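Local coordinates for protein short-chain-enoyl-CoA hydratase (Clostridium acetobutylicum, PDB 5Z7R) that catalyses the reversible hydration of crotonyl-CoA and other short-chain enoyl-CoA thioesters in butanoate metabolism, at residues V17-P22 against N26-D31; V89-E94 against T146-R151; E97-A102 against N197-N202. All coordinates share one frame; numbering follows the deposited sequence.

Contact 1: residues V17-P22 against N26-D31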
# COMPACT_ATOMS: atom_id res chain seq x y z
N VAL A 17 12.45 3.54 -32.16
CA VAL A 17 12.49 2.11 -32.14
C VAL A 17 11.26 1.73 -32.88
O VAL A 17 10.18 2.24 -32.59
CB VAL A 17 12.46 1.59 -30.70
CG1 VAL A 17 12.42 0.08 -30.64
CG2 VAL A 17 13.67 2.09 -29.93
N THR A 18 11.42 0.85 -33.85
CA THR A 18 10.30 0.50 -34.72
C THR A 18 10.22 -0.98 -34.75
O THR A 18 11.19 -1.64 -35.13
CB THR A 18 10.50 0.98 -36.18
OG1 THR A 18 10.70 2.41 -36.23
CG2 THR A 18 9.32 0.63 -36.99
N ILE A 19 9.09 -1.52 -34.36
CA ILE A 19 8.89 -2.94 -34.53
C ILE A 19 8.48 -3.17 -35.97
O ILE A 19 7.57 -2.52 -36.47
CB ILE A 19 7.84 -3.51 -33.58
CG1 ILE A 19 8.41 -3.52 -32.17
CG2 ILE A 19 7.45 -4.91 -34.02
CD1 ILE A 19 7.38 -3.29 -31.10
N ASN A 20 9.17 -4.12 -36.61
CA ASN A 20 9.13 -4.29 -38.05
C ASN A 20 8.93 -5.75 -38.44
O ASN A 20 9.89 -6.41 -38.81
CB ASN A 20 10.43 -3.71 -38.62
CG ASN A 20 10.52 -3.81 -40.14
OD1 ASN A 20 9.53 -4.01 -40.85
ND2 ASN A 20 11.74 -3.67 -40.64
N ARG A 21 7.70 -6.24 -38.32
CA ARG A 21 7.30 -7.54 -38.89
C ARG A 21 6.08 -7.32 -39.76
O ARG A 21 4.98 -7.78 -39.42
CB ARG A 21 7.01 -8.60 -37.83
CG ARG A 21 8.25 -9.10 -37.07
CD ARG A 21 7.83 -10.13 -36.02
NE ARG A 21 7.15 -11.32 -36.58
CZ ARG A 21 6.29 -12.11 -35.92
NH1 ARG A 21 5.94 -11.84 -34.66
NH2 ARG A 21 5.75 -13.17 -36.53
N PRO A 22 6.28 -6.63 -40.91
CA PRO A 22 5.23 -6.10 -41.79
C PRO A 22 4.19 -7.12 -42.13
O PRO A 22 2.99 -6.82 -42.09
CB PRO A 22 6.00 -5.70 -43.05
CG PRO A 22 7.36 -5.34 -42.56
CD PRO A 22 7.62 -6.35 -41.46
N ASN A 26 3.41 -6.51 -37.34
CA ASN A 26 4.28 -6.21 -36.21
C ASN A 26 4.01 -6.96 -34.89
O ASN A 26 4.37 -6.46 -33.80
CB ASN A 26 4.27 -4.72 -35.98
CG ASN A 26 4.76 -3.97 -37.17
OD1 ASN A 26 5.87 -4.21 -37.63
ND2 ASN A 26 3.94 -3.06 -37.68
N ALA A 27 3.43 -8.17 -34.99
CA ALA A 27 3.11 -8.96 -33.79
C ALA A 27 4.34 -9.34 -32.97
O ALA A 27 5.48 -9.41 -33.49
CB ALA A 27 2.32 -10.21 -34.13
N LEU A 28 4.08 -9.56 -31.69
CA LEU A 28 5.13 -9.90 -30.73
C LEU A 28 5.25 -11.41 -30.58
O LEU A 28 4.26 -12.10 -30.39
CB LEU A 28 4.81 -9.33 -29.36
CG LEU A 28 4.59 -7.83 -29.33
CD1 LEU A 28 4.00 -7.44 -27.99
CD2 LEU A 28 5.90 -7.11 -29.61
N ASN A 29 6.47 -11.89 -30.70
CA ASN A 29 6.81 -13.26 -30.35
C ASN A 29 8.04 -13.18 -29.49
O ASN A 29 8.57 -12.07 -29.27
CB ASN A 29 7.05 -14.09 -31.61
CG ASN A 29 8.09 -13.47 -32.53
OD1 ASN A 29 8.92 -12.65 -32.12
ND2 ASN A 29 8.05 -13.87 -33.79
N SER A 30 8.51 -14.34 -29.00
CA SER A 30 9.65 -14.39 -28.07
C SER A 30 10.91 -13.70 -28.63
O SER A 30 11.58 -12.95 -27.89
CB SER A 30 9.97 -15.83 -27.67
OG SER A 30 8.79 -16.60 -27.55
N ASP A 31 11.22 -13.92 -29.91
CA ASP A 31 12.43 -13.30 -30.50
C ASP A 31 12.29 -11.79 -30.47
O ASP A 31 13.27 -11.07 -30.23
CB ASP A 31 12.69 -13.75 -31.95
CG ASP A 31 13.00 -15.23 -32.08
OD1 ASP A 31 13.46 -15.84 -31.09
OD2 ASP A 31 12.79 -15.79 -33.18

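Contact 2: residues V89-E94 against T146-R151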
# COMPACT_ATOMS: atom_id res chain seq x y z
N VAL A 89 9.93 -7.51 -19.70
CA VAL A 89 10.39 -6.65 -20.78
C VAL A 89 9.64 -5.31 -20.76
O VAL A 89 10.22 -4.25 -20.76
CB VAL A 89 10.21 -7.31 -22.17
CG1 VAL A 89 10.54 -6.29 -23.24
CG2 VAL A 89 11.09 -8.54 -22.32
N PHE A 90 8.32 -5.38 -20.72
CA PHE A 90 7.49 -4.16 -20.65
C PHE A 90 7.71 -3.28 -19.42
O PHE A 90 7.68 -2.06 -19.52
CB PHE A 90 6.05 -4.59 -20.73
CG PHE A 90 5.65 -5.09 -22.08
CD1 PHE A 90 6.63 -5.36 -23.05
CD2 PHE A 90 4.32 -5.25 -22.40
CE1 PHE A 90 6.26 -5.83 -24.29
CE2 PHE A 90 3.95 -5.71 -23.65
CZ PHE A 90 4.92 -6.01 -24.59
N ARG A 91 7.96 -3.89 -18.27
CA ARG A 91 8.25 -3.15 -17.04
C ARG A 91 9.56 -2.41 -17.15
O ARG A 91 9.70 -1.32 -16.58
CB ARG A 91 8.30 -4.09 -15.84
CG ARG A 91 8.61 -3.41 -14.54
CD ARG A 91 7.52 -2.38 -14.23
NE ARG A 91 7.56 -2.01 -12.83
CZ ARG A 91 7.31 -0.79 -12.35
NH1 ARG A 91 7.41 -0.58 -11.03
NH2 ARG A 91 6.94 0.21 -13.14
N ARG A 92 10.51 -3.00 -17.89
CA ARG A 92 11.82 -2.36 -18.05
C ARG A 92 11.69 -1.10 -18.90
O ARG A 92 12.35 -0.08 -18.63
CB ARG A 92 12.80 -3.32 -18.72
CG ARG A 92 14.25 -2.82 -18.75
CD ARG A 92 15.12 -3.90 -19.36
NE ARG A 92 16.55 -3.57 -19.43
CZ ARG A 92 17.46 -4.43 -19.90
NH1 ARG A 92 17.07 -5.62 -20.33
NH2 ARG A 92 18.73 -4.08 -19.97
N LEU A 93 10.83 -1.19 -19.91
CA LEU A 93 10.48 -0.06 -20.74
C LEU A 93 9.80 1.06 -19.92
O LEU A 93 10.15 2.26 -20.05
CB LEU A 93 9.57 -0.51 -21.87
CG LEU A 93 9.29 0.52 -22.96
CD1 LEU A 93 10.53 0.77 -23.81
CD2 LEU A 93 8.17 0.07 -23.87
N GLU A 94 8.86 0.65 -19.06
CA GLU A 94 8.10 1.61 -18.23
C GLU A 94 9.02 2.37 -17.33
O GLU A 94 8.87 3.58 -17.16
CB GLU A 94 7.04 0.85 -17.43
CG GLU A 94 6.14 1.67 -16.54
CD GLU A 94 5.02 0.82 -16.07
OE1 GLU A 94 3.91 1.03 -16.57
OE2 GLU A 94 5.26 -0.14 -15.29
N THR A 146 -4.20 -6.33 -17.49
CA THR A 146 -5.17 -6.35 -16.39
C THR A 146 -4.84 -5.28 -15.38
O THR A 146 -5.65 -4.97 -14.53
CB THR A 146 -5.20 -7.71 -15.65
OG1 THR A 146 -3.95 -7.98 -14.98
CG2 THR A 146 -5.52 -8.85 -16.60
N GLN A 147 -3.64 -4.74 -15.45
CA GLN A 147 -3.20 -3.76 -14.49
C GLN A 147 -3.06 -2.35 -15.07
O GLN A 147 -3.43 -1.36 -14.40
CB GLN A 147 -1.84 -4.17 -13.93
CG GLN A 147 -1.84 -5.45 -13.12
CD GLN A 147 -3.06 -5.57 -12.22
OE1 GLN A 147 -3.34 -4.68 -11.41
NE2 GLN A 147 -3.79 -6.68 -12.36
N ARG A 148 -2.50 -2.25 -16.27
CA ARG A 148 -2.19 -0.97 -16.82
C ARG A 148 -3.49 -0.28 -17.36
O ARG A 148 -3.68 0.92 -17.20
CB ARG A 148 -1.06 -1.08 -17.85
CG ARG A 148 0.34 -1.24 -17.22
CD ARG A 148 1.51 -0.96 -18.16
NE ARG A 148 2.79 -1.10 -17.48
CZ ARG A 148 3.50 -2.25 -17.45
NH1 ARG A 148 3.06 -3.33 -18.06
NH2 ARG A 148 4.63 -2.33 -16.77
N LEU A 149 -4.39 -1.02 -17.97
CA LEU A 149 -5.52 -0.38 -18.61
C LEU A 149 -6.36 0.37 -17.55
O LEU A 149 -6.60 1.56 -17.66
CB LEU A 149 -6.35 -1.42 -19.34
CG LEU A 149 -7.45 -0.89 -20.25
CD1 LEU A 149 -6.89 0.03 -21.31
CD2 LEU A 149 -8.17 -2.04 -20.91
N SER A 150 -6.75 -0.34 -16.49
CA SER A 150 -7.58 0.22 -15.44
C SER A 150 -6.89 1.40 -14.79
O SER A 150 -7.52 2.41 -14.45
CB SER A 150 -7.86 -0.83 -14.42
OG SER A 150 -6.66 -1.35 -13.99
N ARG A 151 -5.58 1.31 -14.64
CA ARG A 151 -4.81 2.44 -14.12
C ARG A 151 -4.86 3.64 -15.05
O ARG A 151 -4.79 4.75 -14.58
CB ARG A 151 -3.34 2.10 -13.86
CG ARG A 151 -3.09 1.37 -12.56
CD ARG A 151 -1.70 0.73 -12.51
NE ARG A 151 -1.42 0.20 -11.16
CZ ARG A 151 -1.86 -0.97 -10.67
NH1 ARG A 151 -1.48 -1.32 -9.47
NH2 ARG A 151 -2.61 -1.82 -11.39

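Contact 3: residues E97-A102 against N197-N202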
# COMPACT_ATOMS: atom_id res chain seq x y z
N GLU A 97 14.90 5.06 -17.75
CA GLU A 97 15.14 6.42 -17.31
C GLU A 97 15.20 7.51 -18.41
O GLU A 97 15.52 8.63 -18.13
CB GLU A 97 16.40 6.44 -16.44
CG GLU A 97 16.27 5.54 -15.21
CD GLU A 97 16.84 6.16 -13.94
OE1 GLU A 97 16.05 6.42 -12.97
OE2 GLU A 97 18.08 6.38 -13.93
N LYS A 98 14.84 7.20 -19.63
CA LYS A 98 14.46 8.23 -20.59
C LYS A 98 12.96 8.08 -20.90
O LYS A 98 12.45 6.98 -20.92
CB LYS A 98 15.25 8.17 -21.92
CG LYS A 98 16.44 7.21 -22.01
CD LYS A 98 17.68 7.68 -21.27
CE LYS A 98 18.85 6.73 -21.53
NZ LYS A 98 20.18 7.37 -21.27
N PRO A 99 12.27 9.18 -21.18
CA PRO A 99 10.87 9.16 -21.55
C PRO A 99 10.62 8.42 -22.83
O PRO A 99 11.41 8.55 -23.76
CB PRO A 99 10.57 10.61 -21.79
CG PRO A 99 11.49 11.31 -20.82
CD PRO A 99 12.75 10.56 -20.99
N VAL A 100 9.55 7.63 -22.89
CA VAL A 100 9.25 6.96 -24.11
C VAL A 100 7.82 7.19 -24.57
O VAL A 100 6.88 7.08 -23.79
CB VAL A 100 9.71 5.47 -24.14
CG1 VAL A 100 10.32 5.05 -22.82
CG2 VAL A 100 8.66 4.52 -24.66
N ILE A 101 7.72 7.53 -25.86
CA ILE A 101 6.51 7.94 -26.51
C ILE A 101 6.15 6.82 -27.45
O ILE A 101 6.97 6.45 -28.32
CB ILE A 101 6.76 9.25 -27.31
CG1 ILE A 101 7.14 10.40 -26.37
CG2 ILE A 101 5.54 9.70 -28.11
CD1 ILE A 101 8.11 11.38 -27.01
N ALA A 102 4.95 6.29 -27.29
CA ALA A 102 4.38 5.39 -28.27
C ALA A 102 3.67 6.18 -29.39
O ALA A 102 2.65 6.87 -29.14
CB ALA A 102 3.40 4.46 -27.62
N ASN A 197 11.28 16.33 -28.90
CA ASN A 197 12.25 17.41 -29.03
C ASN A 197 12.14 18.43 -27.91
O ASN A 197 13.15 18.85 -27.38
CB ASN A 197 12.18 18.05 -30.43
CG ASN A 197 12.67 17.08 -31.52
OD1 ASN A 197 13.71 16.42 -31.35
ND2 ASN A 197 11.92 16.97 -32.61
N LYS A 198 10.92 18.80 -27.54
CA LYS A 198 10.72 19.62 -26.35
C LYS A 198 11.33 18.91 -25.16
O LYS A 198 12.12 19.50 -24.44
CB LYS A 198 9.24 19.94 -26.04
CG LYS A 198 8.44 20.35 -27.26
CD LYS A 198 7.14 21.05 -26.91
CE LYS A 198 6.32 21.41 -28.17
NZ LYS A 198 5.41 20.31 -28.63
N ILE A 199 10.99 17.63 -24.97
CA ILE A 199 11.55 16.92 -23.80
C ILE A 199 13.08 17.03 -23.75
O ILE A 199 13.69 17.29 -22.70
CB ILE A 199 11.13 15.45 -23.79
CG1 ILE A 199 9.60 15.37 -23.59
CG2 ILE A 199 11.93 14.70 -22.73
CD1 ILE A 199 8.99 13.98 -23.61
N VAL A 200 13.69 16.83 -24.91
CA VAL A 200 15.16 16.82 -25.04
C VAL A 200 15.82 18.18 -24.78
O VAL A 200 16.94 18.24 -24.30
CB VAL A 200 15.52 16.27 -26.43
CG1 VAL A 200 16.94 16.61 -26.81
CG2 VAL A 200 15.27 14.77 -26.48
N SER A 201 15.10 19.27 -25.04
CA SER A 201 15.58 20.63 -24.74
C SER A 201 15.59 20.96 -23.27
O SER A 201 16.26 21.91 -22.83
CB SER A 201 14.68 21.64 -25.43
OG SER A 201 13.81 20.92 -26.31
N ASN A 202 14.80 20.21 -22.49
CA ASN A 202 14.75 20.46 -21.07
C ASN A 202 15.87 19.78 -20.34
O ASN A 202 16.55 18.92 -20.90
CB ASN A 202 13.42 20.02 -20.53
CG ASN A 202 12.30 20.89 -21.02
OD1 ASN A 202 12.42 22.12 -20.96
ND2 ASN A 202 11.20 20.28 -21.48

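Contact 1: residues V17-P22 against N26-D31
The turn that leads out of strand 14-19 into helix 30-45 is closed by I19, R21, N26 and A27. It is the first connection of the beta-alpha-beta unit that continues into strand 51-56. Two bonds pair R21 with N26. The amide R21 N donates to N26 OD1 at 2.8 Å, and N26 N returns a bond to R21 O at 2.9 Å. The N26 torsions, chi1 -60° and chi2 -57°, together bring OD1 to the R21 amide. The other end of the same side chain, ND2, bonds A57 O, so the amide bridges two parts of the chain. I19 lays CG2 against N26 CB at 3.7 Å. R21 then runs on along the loop, bent at chi3. Its NH1 donates to A27 O at 2.7 Å, coming from above the carbonyl plane, and the bond is bent. N29 ND2 lies 3.0 Å above one face of the R21 guanidinium, near its rim, with the two planes 14° apart. N29 is the N-cap of helix 30-45: its side chain caps a backbone N of the first turn, and OD1 bonds T32 OG1. The side chain of L28 is about 7 Å from that of E114, probably the catalytic nucleophile. The NH1 bond to A27 O ties the guanidinium to the loop, while the N29 amide lies over its face without bonding it.

Contact 2: residues V89-E94 against T146-R151
R148 grips E94 side-on in a two-pronged salt bridge. R148 NE donates to E94 OE1 at 2.6 Å, and R148 NH2 donates to E94 OE2 at 2.7 Å. Both bonds are nearly straight, at 169°. The two oxygens lie in the guanidinium plane, but the nitrogens come from above the carboxylate plane. The two flat groups are therefore turned 57° against each other, not coplanar. E94 OE2 takes a second bond, from R91 NH2 at 2.8 Å. That bond arrives on the anti side, from the face of the carboxylate opposite to R148 NH2. R91, E94 and R148 thus form one network. R91 NE also bonds D223 of a second subunit, so the network reaches the subunit interface.

The helix segments 89-94 and 146-151 lie wide apart, with axes 13.4 Å from each other. Long side chains span the gap. The R148 chain is extended from CG to NE, and E94, with CG anti to its backbone N, comes to meet it from the opposite direction. R91 CD sits at the edge of the R148 guanidinium, 3.8 Å from NH2. F90 adds its CB, 4.2 Å from R148 NH1. Its ring turns away to meet F143 edge-to-face and lies about 4 Å, side chain to side chain, from E114. R148 also touches M117, at the end of helix 111-117, and S118 just past it.

The carboxylate of E94 sits between two guanidinium groups. This would probably keep it ionised. It probably offsets the charge of R148, which is buried, and part of that of R91, which has D223 of the second subunit as another partner.

Contact 3: residues E97-A102 against N197-N202
This is a buried apolar contact of the crotonase fold, where helix 188-201 packs on the start of strand 100-104 beside a neighbouring subunit. Strand 100-104 is an inner strand of the larger sheet, parallel to its neighbours 51-56 and 121-125. P99, just before the strand, and I101 both point toward the helix, while V100 between them points away. I199 is the helix residue that meets them. It uses two branches. Its CG2 lies 3.9 Å from P99 CG, and its CD1 lies 4.1 Å from P99 CB. The two side chains lie alongside each other, running opposite ways. The placement follows from the torsions: CG1 is anti to the carbonyl carbon (chi1 -66°), which leaves CG2 anti to the backbone N and facing the proline. CG1 then carries CD1 outward in an extended chain (chi2 177°).

The surroundings extend this packing. I101 also touches I195 and A196 of the same helix. V207 of helix 204-217 packs on both P99 and I199. F163 of a third subunit also packs on P99 and I199, so the contact lies at a subunit interface as well as over the sheet. The contact lies away from the probable catalytic residues.

Further along the strand, I199 CD1 lies 4.4 Å from I101 CD1, meeting the side of that methyl rather than its end.

In the fold
All three contacts are largely buried, but their chemistry differs. Contact 1 is a polar turn with backbone bonds, and no other subunit touches it. Contact 2 is a buried charge network between two helices. Contact 3 is plain hydrocarbon packing on the sheet. Contacts 1 and 3 both reach the six-stranded sheet, though they do not touch. L28 CD1 of contact 1 packs on F90 CZ of contact 2 at 3.8 Å, near the probable nucleophile. L93 O of contact 2 lies 3.9 Å from V100 CG1 of contact 3, where helix 76-95 is followed by strand 100-104. Contacts 2 and 3 also reach other subunits.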